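Local coordinates for dinoflagellate luciferase (Lingulodinium polyedrum, PDB 1VPR), which catalyses the oxidation of dinoflagellate luciferin, an open tetrapyrrole, by molecular oxygen with emission of blue light, this chain being the third of its three luciferase domains, at residues W145-P150 / T333-P338; G78-D83 / Y303-N308; T217-V222 / P310-I315. One frame throughout, in Å; residues are numbered along the deposited sequence.

Interaction 1. Residues W145-P150 / T333-P338; sequences WPAGLP and TNLGKP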
# COMPACT_ATOMS: atom_id res chain seq x y z
N TRP A 145 7.01 18.35 -0.25
CA TRP A 145 6.51 17.62 -1.42
C TRP A 145 7.81 17.24 -2.14
O TRP A 145 8.78 18.01 -2.13
CB TRP A 145 5.69 18.53 -2.33
CG TRP A 145 4.30 18.85 -1.79
CD1 TRP A 145 3.94 19.92 -1.02
CD2 TRP A 145 3.10 18.09 -2.00
NE1 TRP A 145 2.60 19.87 -0.74
CE2 TRP A 145 2.06 18.75 -1.33
CE3 TRP A 145 2.82 16.90 -2.70
CZ2 TRP A 145 0.74 18.28 -1.33
CZ3 TRP A 145 1.50 16.42 -2.70
CH2 TRP A 145 0.48 17.11 -2.02
N PRO A 146 7.87 16.03 -2.75
CA PRO A 146 9.12 15.67 -3.44
C PRO A 146 9.30 16.33 -4.80
O PRO A 146 8.44 16.20 -5.68
CB PRO A 146 9.02 14.15 -3.55
CG PRO A 146 7.53 13.92 -3.69
CD PRO A 146 6.96 14.88 -2.65
N ALA A 147 10.41 17.04 -4.97
CA ALA A 147 10.73 17.70 -6.24
C ALA A 147 10.46 16.77 -7.42
O ALA A 147 10.81 15.59 -7.36
CB ALA A 147 12.22 18.11 -6.26
N GLY A 148 9.86 17.29 -8.49
CA GLY A 148 9.59 16.46 -9.66
C GLY A 148 8.23 15.77 -9.66
O GLY A 148 7.89 15.07 -10.62
N LEU A 149 7.45 15.93 -8.60
CA LEU A 149 6.13 15.31 -8.59
C LEU A 149 5.21 16.12 -9.50
O LEU A 149 5.12 17.33 -9.36
CB LEU A 149 5.55 15.27 -7.17
CG LEU A 149 4.17 14.60 -7.05
CD1 LEU A 149 4.32 13.10 -7.27
CD2 LEU A 149 3.58 14.88 -5.66
N PRO A 150 4.53 15.46 -10.44
CA PRO A 150 3.63 16.23 -11.31
C PRO A 150 2.48 16.80 -10.50
O PRO A 150 2.10 16.24 -9.47
CB PRO A 150 3.16 15.20 -12.33
CG PRO A 150 3.27 13.87 -11.57
CD PRO A 150 4.59 14.05 -10.85
N THR A 333 7.90 22.06 -2.34
CA THR A 333 8.67 20.86 -2.60
C THR A 333 9.99 21.21 -1.92
O THR A 333 10.14 22.31 -1.40
CB THR A 333 8.96 20.67 -4.11
OG1 THR A 333 9.76 21.77 -4.58
CG2 THR A 333 7.65 20.62 -4.91
N ASN A 334 10.94 20.29 -1.92
CA ASN A 334 12.23 20.55 -1.32
C ASN A 334 13.09 21.51 -2.17
O ASN A 334 14.22 21.83 -1.82
CB ASN A 334 12.95 19.23 -1.08
CG ASN A 334 12.96 18.34 -2.29
OD1 ASN A 334 11.92 18.01 -2.86
ND2 ASN A 334 14.15 17.94 -2.70
N LEU A 335 12.57 21.97 -3.30
CA LEU A 335 13.32 22.91 -4.11
C LEU A 335 12.63 24.27 -4.00
O LEU A 335 12.88 25.19 -4.78
CB LEU A 335 13.41 22.44 -5.57
CG LEU A 335 14.34 21.25 -5.83
CD1 LEU A 335 14.34 20.94 -7.30
CD2 LEU A 335 15.76 21.55 -5.36
N GLY A 336 11.73 24.38 -3.02
CA GLY A 336 11.01 25.62 -2.79
C GLY A 336 9.84 25.95 -3.70
O GLY A 336 9.30 27.06 -3.65
N LYS A 337 9.42 25.01 -4.55
CA LYS A 337 8.30 25.28 -5.44
C LYS A 337 6.96 24.87 -4.81
O LYS A 337 6.82 23.75 -4.32
CB LYS A 337 8.51 24.53 -6.76
CG LYS A 337 7.46 24.80 -7.84
CD LYS A 337 7.73 23.94 -9.06
CE LYS A 337 6.69 24.14 -10.14
NZ LYS A 337 7.04 23.48 -11.43
N PRO A 338 5.97 25.77 -4.82
CA PRO A 338 4.65 25.50 -4.24
C PRO A 338 3.96 24.34 -4.96
O PRO A 338 3.98 24.27 -6.18
CB PRO A 338 3.89 26.81 -4.46
CG PRO A 338 4.97 27.85 -4.49
CD PRO A 338 6.04 27.16 -5.33
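The side-chain amide of Asn334 joins the two loops, its OD1 accepting the backbone N-H of Ala147: N to OD1 is 2.8 Å, the N-H...O angle is 155°, and the donor lies in the carbonyl plane. The methyl of Ala147 packs beside that same oxygen, CB to OD1 3.4 Å, and then meets the leucine that follows, its CB standing 3.7 Å from CD1 of Leu335. One residue before Pro146, the backbones of Trp145 and Thr333 form a single bridge. The methyl of Thr333 lies against the root of the indole, CG2 to CB of Trp145 3.9 Å, while the ring itself leads off into the protein.

Two turns shape the loops. In Thr333-Gly336, a type I turn, chi1 of Thr333 (63°) sets OG1 between backbone N and carbonyl carbon, where it accepts from N of Leu335 at 3.1 Å, an ST turn, and from N of Lys337 at 3.3 Å. Pro146-Leu149 forms a type II turn with Gly148 at its third position, phi 91°. The amide of Asn334 is used at both ends, since its ND2 donates to the carbonyl of Pro114.

Farther in, Trp145 stacks on Tyr339 and touches Val251 of strand 247-253. Leu149 packs on Phe263 and Ile261 of strand 259-266, and Phe108 of helix 107-111 meets both Pro146 and Leu149; the 145-150 loop is thus wedged between the barrel wall and the chain that follows helix 321-324.

Interaction 2. Residues G78-D83 / Y303-N308; sequences GPLCED and YVKVSN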
# COMPACT_ATOMS: atom_id res chain seq x y z
N GLY A 78 -9.46 -15.02 -12.76
CA GLY A 78 -10.66 -14.27 -13.08
C GLY A 78 -10.90 -14.38 -14.57
O GLY A 78 -10.06 -14.93 -15.28
N PRO A 79 -12.00 -13.83 -15.10
CA PRO A 79 -12.30 -13.91 -16.53
C PRO A 79 -11.24 -13.39 -17.49
O PRO A 79 -11.15 -13.89 -18.62
CB PRO A 79 -13.63 -13.16 -16.66
CG PRO A 79 -13.64 -12.26 -15.50
CD PRO A 79 -13.04 -13.07 -14.38
N LEU A 80 -10.45 -12.41 -17.07
CA LEU A 80 -9.41 -11.89 -17.96
C LEU A 80 -8.13 -12.69 -17.89
O LEU A 80 -7.27 -12.55 -18.75
CB LEU A 80 -9.11 -10.43 -17.62
CG LEU A 80 -10.27 -9.44 -17.70
CD1 LEU A 80 -9.78 -8.08 -17.13
CD2 LEU A 80 -10.76 -9.31 -19.15
N CYS A 81 -7.99 -13.53 -16.87
CA CYS A 81 -6.78 -14.35 -16.72
C CYS A 81 -7.12 -15.41 -15.69
O CYS A 81 -7.05 -15.19 -14.48
CB CYS A 81 -5.61 -13.50 -16.22
SG CYS A 81 -4.09 -14.49 -15.97
N GLU A 82 -7.49 -16.58 -16.20
CA GLU A 82 -7.90 -17.69 -15.33
C GLU A 82 -6.75 -18.40 -14.66
O GLU A 82 -6.95 -19.09 -13.66
CB GLU A 82 -8.70 -18.71 -16.14
CG GLU A 82 -9.95 -18.16 -16.84
CD GLU A 82 -11.14 -17.97 -15.90
OE1 GLU A 82 -12.22 -17.55 -16.38
OE2 GLU A 82 -10.99 -18.24 -14.68
N ASP A 83 -5.54 -18.23 -15.19
CA ASP A 83 -4.37 -18.90 -14.64
C ASP A 83 -3.24 -17.92 -14.35
O ASP A 83 -2.17 -17.99 -14.96
CB ASP A 83 -3.90 -19.95 -15.65
CG ASP A 83 -2.91 -20.93 -15.06
OD1 ASP A 83 -2.26 -21.63 -15.86
OD2 ASP A 83 -2.77 -21.00 -13.82
N TYR A 303 1.74 -7.18 -11.12
CA TYR A 303 0.40 -7.76 -10.96
C TYR A 303 -0.18 -8.00 -12.34
O TYR A 303 0.13 -7.26 -13.30
CB TYR A 303 -0.58 -6.78 -10.28
CG TYR A 303 -0.08 -6.09 -9.02
CD1 TYR A 303 0.70 -4.93 -9.09
CD2 TYR A 303 -0.47 -6.54 -7.77
CE1 TYR A 303 1.07 -4.23 -7.92
CE2 TYR A 303 -0.11 -5.85 -6.60
CZ TYR A 303 0.65 -4.70 -6.69
OH TYR A 303 0.94 -4.00 -5.53
N VAL A 304 -1.03 -9.01 -12.46
CA VAL A 304 -1.69 -9.27 -13.73
C VAL A 304 -3.19 -9.04 -13.49
O VAL A 304 -3.72 -9.40 -12.43
CB VAL A 304 -1.41 -10.71 -14.25
CG1 VAL A 304 -1.94 -11.77 -13.26
CG2 VAL A 304 -2.08 -10.89 -15.61
N LYS A 305 -3.87 -8.40 -14.44
CA LYS A 305 -5.29 -8.11 -14.26
C LYS A 305 -6.16 -9.36 -14.51
O LYS A 305 -6.18 -9.90 -15.62
CB LYS A 305 -5.71 -6.97 -15.18
CG LYS A 305 -6.90 -6.22 -14.63
CD LYS A 305 -7.44 -5.20 -15.59
CE LYS A 305 -8.49 -4.37 -14.89
NZ LYS A 305 -9.02 -3.29 -15.78
N VAL A 306 -6.86 -9.82 -13.48
CA VAL A 306 -7.69 -11.01 -13.64
C VAL A 306 -9.17 -10.67 -13.86
O VAL A 306 -9.95 -11.52 -14.33
CB VAL A 306 -7.50 -11.99 -12.43
CG1 VAL A 306 -6.02 -12.46 -12.36
CG2 VAL A 306 -7.89 -11.31 -11.11
N SER A 307 -9.55 -9.43 -13.59
CA SER A 307 -10.95 -9.03 -13.78
C SER A 307 -11.15 -7.53 -13.82
O SER A 307 -10.46 -6.82 -13.13
CB SER A 307 -11.81 -9.56 -12.64
OG SER A 307 -13.17 -9.25 -12.89
N ASN A 308 -12.12 -7.06 -14.61
CA ASN A 308 -12.44 -5.64 -14.65
C ASN A 308 -13.31 -5.26 -13.44
O ASN A 308 -13.56 -4.09 -13.18
CB ASN A 308 -13.22 -5.28 -15.92
CG ASN A 308 -12.34 -5.19 -17.14
OD1 ASN A 308 -11.14 -4.91 -17.04
ND2 ASN A 308 -12.93 -5.42 -18.32
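This is a turn packed on the end of a strand: the type I turn Gly78-Cys81, in the loop leading to helix 87-100, sits against the last residues of strand 297-307. One hydrogen bond crosses, from N of Leu80 to O of Val306 at 2.9 Å, with the donor 47° above the carbonyl plane. Gly78 brings its backbone right up to the same oxygen, which lies 3.1 Å from its CA in a CA-H...O contact.

Leu80 points at the strand and its CD1 meets OD1 of Asn308 at 3.5 Å, the two side chains crossing at about a right angle. That oxygen also accepts from NZ of Lys305, at 3.0 Å, on a chain extended beyond CG whose amine also donates to O of His162. Cys81, with SG anti to the backbone N (chi1 178°), approaches CG2 of Val304 at 4.1 Å, while its CB lies 4.0 Å from CG1 of Val306; both valines also touch Pro84.

Val306 and Ser307 both face Arg164 of strand 163-169. The turn therefore packs on a classic beta bulge near the end of a strand in the antiparallel, lipocalin-like calycin barrel.

Interaction 3. Residues T217-V222 / P310-I315; sequences TVDASV and PESDPI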
# COMPACT_ATOMS: atom_id res chain seq x y z
N THR A 217 -10.84 3.88 -4.72
CA THR A 217 -10.94 3.18 -3.44
C THR A 217 -10.08 1.94 -3.70
O THR A 217 -10.22 1.27 -4.73
CB THR A 217 -12.34 2.75 -3.10
OG1 THR A 217 -13.10 3.92 -2.77
CG2 THR A 217 -12.33 1.79 -1.89
N VAL A 218 -9.16 1.63 -2.79
CA VAL A 218 -8.26 0.51 -2.97
C VAL A 218 -8.28 -0.46 -1.79
O VAL A 218 -8.15 -0.06 -0.63
CB VAL A 218 -6.78 1.02 -3.17
CG1 VAL A 218 -5.82 -0.16 -3.34
CG2 VAL A 218 -6.70 1.94 -4.37
N ASP A 219 -8.48 -1.74 -2.10
CA ASP A 219 -8.46 -2.79 -1.09
C ASP A 219 -7.07 -3.37 -1.26
O ASP A 219 -6.69 -3.77 -2.37
CB ASP A 219 -9.54 -3.84 -1.39
CG ASP A 219 -10.94 -3.24 -1.33
OD1 ASP A 219 -11.47 -3.06 -0.23
OD2 ASP A 219 -11.51 -2.90 -2.39
N ALA A 220 -6.31 -3.38 -0.17
CA ALA A 220 -4.94 -3.89 -0.13
C ALA A 220 -4.81 -4.93 0.98
O ALA A 220 -5.68 -5.04 1.83
CB ALA A 220 -3.97 -2.75 0.14
N SER A 221 -3.72 -5.69 0.96
CA SER A 221 -3.51 -6.75 1.94
C SER A 221 -3.45 -6.31 3.39
O SER A 221 -2.68 -5.40 3.75
CB SER A 221 -2.21 -7.50 1.61
OG SER A 221 -1.87 -8.45 2.61
N VAL A 222 -4.25 -6.97 4.23
CA VAL A 222 -4.23 -6.65 5.66
C VAL A 222 -3.04 -7.35 6.33
O VAL A 222 -2.78 -7.18 7.52
CB VAL A 222 -5.56 -7.02 6.36
CG1 VAL A 222 -6.64 -6.01 5.93
CG2 VAL A 222 -5.99 -8.45 6.00
N PRO A 310 -13.77 -5.18 -9.39
CA PRO A 310 -13.05 -5.34 -8.13
C PRO A 310 -13.86 -6.19 -7.14
O PRO A 310 -13.30 -6.73 -6.17
CB PRO A 310 -12.90 -3.90 -7.65
CG PRO A 310 -14.19 -3.26 -8.14
CD PRO A 310 -14.23 -3.79 -9.57
N GLU A 311 -15.16 -6.31 -7.39
CA GLU A 311 -16.06 -7.06 -6.51
C GLU A 311 -15.87 -6.56 -5.08
O GLU A 311 -15.69 -7.34 -4.13
CB GLU A 311 -15.78 -8.57 -6.60
CG GLU A 311 -16.23 -9.16 -7.94
CD GLU A 311 -16.26 -10.68 -7.95
OE1 GLU A 311 -15.25 -11.31 -8.33
OE2 GLU A 311 -17.30 -11.26 -7.56
N SER A 312 -15.90 -5.24 -4.94
CA SER A 312 -15.71 -4.58 -3.65
C SER A 312 -16.27 -3.19 -3.84
O SER A 312 -16.16 -2.60 -4.92
CB SER A 312 -14.22 -4.54 -3.34
OG SER A 312 -14.01 -4.15 -1.99
N ASP A 313 -16.88 -2.64 -2.80
CA ASP A 313 -17.49 -1.31 -2.90
C ASP A 313 -16.63 -0.12 -2.49
O ASP A 313 -15.76 -0.24 -1.65
CB ASP A 313 -18.75 -1.25 -2.04
CG ASP A 313 -19.82 -2.22 -2.51
OD1 ASP A 313 -20.58 -2.70 -1.64
OD2 ASP A 313 -19.90 -2.50 -3.73
N PRO A 314 -16.87 1.05 -3.08
CA PRO A 314 -16.09 2.24 -2.72
C PRO A 314 -16.51 2.66 -1.31
O PRO A 314 -17.53 2.19 -0.79
CB PRO A 314 -16.59 3.30 -3.72
CG PRO A 314 -17.07 2.51 -4.89
CD PRO A 314 -17.71 1.28 -4.27
N ILE A 315 -15.73 3.54 -0.69
CA ILE A 315 -16.11 4.09 0.61
C ILE A 315 -15.95 5.60 0.40
O ILE A 315 -15.29 6.03 -0.57
CB ILE A 315 -15.23 3.58 1.78
CG1 ILE A 315 -13.75 3.77 1.48
CG2 ILE A 315 -15.53 2.10 2.05
CD1 ILE A 315 -12.85 3.62 2.72
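Asp219 and Ser312 meet at the short, buried polar end of this contact, where a carboxylate and a hydroxyl approach to 2.8 Å between OD2 and OG. Both side chains point across from their backbones. Ser312 has OG anti to its own N (chi1 -169°), which extends it to the acid, and its CB comes within 3.3 Å of OD2. The hydroxyl lies between two carboxylates, for Glu7 is a second hydrogen-bonding partner of OG. The other oxygen of Asp219, OD1, makes a salt bridge to Lys229, whose amine also donates to O of Asp313. The acid is thus probably held as a carboxylate, and one lysine ties strand 229-233 to both segments.

Toward the other end, which partly faces solvent, the grip slackens. Thr217 also points at the loop, but N of Ile315 reaches its OG1 only in a weak bond of 3.4 Å, fairly straight at 158°. The stronger partner of that hydroxyl is Thr231, which also bonds O of Ile315. OG1 of Thr217 also sits 3.4 Å from CA of Pro314, and the methyl CG2 stands 4.2 Å from CG1 of Ile315. Here the loop faces solvent on its outer side: Pro314 is exposed, and the side chain of Asp313 sets out away from the strand.

Backbone groups of the loop have further holds, O of Ser312 on Asn210 and O of Pro310 on Arg208, both from strand 206-212. In this arrangement the loop that follows strand 297-307, the last of the calycin barrel, runs over Thr217 and Asp219 of strand 215-219, which point toward it, with Glu7 from the N-terminal part bonded to the loop.

How the interactions relate
All three contacts lie in the catalytic domain, around its ten-stranded antiparallel barrel. Interactions 2 and 3 are neighbours, their centres 16 Å apart: strand 297-307 supplies 303-308, and the chain runs on almost at once into 310-315, which packs against strand 215-219 of the same sheet. Interaction 1 stands apart, its centre 37 Å from that of interaction 2 and 30 Å from that of interaction 3, beside strands 247-253 and 259-266. In sequence the order is 78-83, 145-150, 217-222, 303-308, 310-315, 333-338, so interaction 2 crosses both others and interaction 3 is nested within interaction 1. Loops preceding and following the barrel strands thus join the barrel or each other at separate places.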